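Local coordinates for galactose-binding-like protein (Bacteroides thetaiotaomicron, PDB 7M1B) that is a SusE-like protein, probably sugar-binding through a galactose-binding-like domain, of a family with a potential degradative capacity, at residues N239-A244 / R276-S281. Sequence-based numbering, arbitrary orientation.
Sequences NSWNYA and RSMGGS. With EDO (1,2-ethanediol), chain B.
M278 packs over one face of the W241 indole, the two side chains crossing at about a right angle. M278 CG sits 3.7 Å from the centroid of the W241 five-membered ring, almost on the ring normal, a CH-pi contact. M278 SD follows over the same face, 4.2 Å from that W241 centroid, a Met-aromatic contact, and the extended chain beyond CG lets M278 CE reach Y243 CD2 at 3.5 Å. M278 N donates to S240 O (3.2 Å). A water donates to S240 O and N242 O and accepts from S277 N, tying the two backbones together beside this bond. Both segments are loops at one end of the galactose-binding-like beta-sandwich domain, and S277 to G280 form a type I' turn that presents M278 to W241. S277 OG is held by L238 O, and S240 OG accepts from N242 N in an ST turn and is also hydrogen-bonded to D235 OD1. Against this close packing of M278 on W241 and Y243, the exposed side is looser: N239 OD1 approaches G279 CA at 3.8 Å, and a second water bridges N239 OD1 to G279 O, weakly at the latter. Beyond M278 CE, R276 NH1 donates to O2 of an ethanediol, probably from the crystallisation liquor, while R276 NH2 is hydrogen-bonded to A286 O.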
loop_
_atom_site.group_PDB
_atom_site.type_symbol
_atom_site.label_atom_id
_atom_site.label_comp_id
_atom_site.label_asym_id
_atom_site.label_seq_id
_atom_site.Cartn_x
_atom_site.Cartn_y
_atom_site.Cartn_z
ATOM N N ASN A 239 5.144 1.875 25.432
ATOM C CA ASN A 239 5.764 2.801 26.354
ATOM C C ASN A 239 6.611 3.891 25.669
ATOM O O ASN A 239 7.384 4.577 26.316
ATOM C CB ASN A 239 6.508 2.086 27.475
ATOM C CG ASN A 239 5.589 1.531 28.532
ATOM O OD1 ASN A 239 4.417 1.931 28.594
ATOM N ND2 ASN A 239 6.091 0.586 29.322
ATOM N N SER A 240 6.617 3.913 24.342
ATOM C CA SER A 240 7.413 4.874 23.594
ATOM C C SER A 240 6.818 6.288 23.656
ATOM O O SER A 240 5.570 6.447 23.581
ATOM C CB SER A 240 7.484 4.429 22.180
ATOM O OG SER A 240 8.191 5.370 21.365
ATOM N N TRP A 241 7.731 7.254 23.742
ATOM C CA TRP A 241 7.370 8.692 23.638
ATOM C C TRP A 241 7.662 9.223 22.221
ATOM O O TRP A 241 7.628 10.451 21.959
ATOM C CB TRP A 241 8.106 9.540 24.727
ATOM C CG TRP A 241 7.116 9.967 25.791
ATOM C CD1 TRP A 241 6.656 11.252 26.007
ATOM C CD2 TRP A 241 6.436 9.139 26.755
ATOM N NE1 TRP A 241 5.755 11.231 27.023
ATOM C CE2 TRP A 241 5.571 9.964 27.474
ATOM C CE3 TRP A 241 6.415 7.748 27.001
ATOM C CZ2 TRP A 241 4.773 9.498 28.514
ATOM C CZ3 TRP A 241 5.582 7.261 27.999
ATOM C CH2 TRP A 241 4.761 8.139 28.729
ATOM N N ASN A 242 7.955 8.336 21.253
ATOM C CA ASN A 242 8.303 8.850 19.920
ATOM C C ASN A 242 7.059 9.219 19.100
ATOM O O ASN A 242 5.970 8.674 19.306
ATOM C CB ASN A 242 8.918 7.677 19.150
ATOM C CG ASN A 242 9.554 8.126 17.840
ATOM O OD1 ASN A 242 10.314 9.080 17.822
ATOM N ND2 ASN A 242 9.097 7.615 16.707
ATOM N N TYR A 243 7.220 10.250 18.244
ATOM C CA TYR A 243 6.098 10.536 17.352
ATOM C C TYR A 243 6.607 11.525 16.300
ATOM O O TYR A 243 7.680 12.079 16.421
ATOM C CB TYR A 243 4.997 11.332 18.116
ATOM C CG TYR A 243 5.495 12.481 18.971
ATOM C CD1 TYR A 243 5.838 13.750 18.418
ATOM C CD2 TYR A 243 5.583 12.352 20.355
ATOM C CE1 TYR A 243 6.327 14.792 19.209
ATOM C CE2 TYR A 243 6.075 13.368 21.147
ATOM C CZ TYR A 243 6.367 14.617 20.592
ATOM O OH TYR A 243 6.865 15.556 21.424
ATOM N N ALA A 244 5.837 11.629 15.204
ATOM C CA ALA A 244 5.847 12.849 14.373
ATOM C C ALA A 244 4.487 13.512 14.614
ATOM O O ALA A 244 3.420 12.852 14.586
ATOM C CB ALA A 244 6.005 12.531 12.891
ATOM N N ARG A 276 0.784 7.045 18.009
ATOM C CA ARG A 276 1.514 7.564 19.185
ATOM C C ARG A 276 0.747 7.024 20.404
ATOM O O ARG A 276 -0.491 6.923 20.443
ATOM C CB ARG A 276 1.440 9.119 19.146
ATOM C CG ARG A 276 1.942 9.788 20.427
ATOM C CD ARG A 276 0.822 10.045 21.421
ATOM N NE ARG A 276 -0.151 11.039 20.873
ATOM C CZ ARG A 276 -0.063 12.374 21.096
ATOM N NH1 ARG A 276 0.892 12.878 21.918
ATOM N NH2 ARG A 276 -0.922 13.140 20.490
ATOM N N SER A 277 1.501 6.691 21.471
ATOM C CA SER A 277 0.973 5.869 22.545
ATOM C C SER A 277 1.183 6.510 23.911
ATOM O O SER A 277 0.197 6.739 24.615
ATOM C CB SER A 277 1.596 4.502 22.451
ATOM O OG SER A 277 3.029 4.683 22.577
ATOM N N MET A 278 2.458 6.722 24.356
ATOM C CA MET A 278 2.790 7.325 25.636
ATOM C C MET A 278 2.096 6.579 26.772
ATOM O O MET A 278 1.522 7.167 27.711
ATOM C CB MET A 278 2.417 8.827 25.646
ATOM C CG MET A 278 3.244 9.571 24.622
ATOM S SD MET A 278 2.802 11.257 24.599
ATOM C CE MET A 278 3.854 11.737 23.334
ATOM N N GLY A 279 2.205 5.259 26.709
ATOM C CA GLY A 279 1.646 4.420 27.753
ATOM C C GLY A 279 0.296 3.772 27.398
ATOM O O GLY A 279 -0.177 2.845 28.065
ATOM N N GLY A 280 -0.332 4.244 26.337
ATOM C CA GLY A 280 -1.562 3.715 25.767
ATOM C C GLY A 280 -2.755 4.682 25.768
ATOM O O GLY A 280 -3.706 4.464 24.994
ATOM N N SER A 281 -2.735 5.705 26.634
ATOM C CA SER A 281 -3.965 6.482 26.730
ATOM C C SER A 281 -4.190 7.349 25.490
ATOM O O SER A 281 -5.287 7.834 25.279
ATOM C CB SER A 281 -3.992 7.349 27.964
ATOM O OG SER A 281 -2.973 8.318 27.889
HETATM C C1 EDO B . 3.724 15.950 23.325
HETATM O O1 EDO B . 3.170 15.051 24.280
HETATM C C2 EDO B . 2.957 15.882 22.053
HETATM O O2 EDO B . 1.512 15.692 22.144
HETATM O O HOH W 1 2.148 1.324 29.974
HETATM O O HOH W 2 4.492 7.498 21.283
#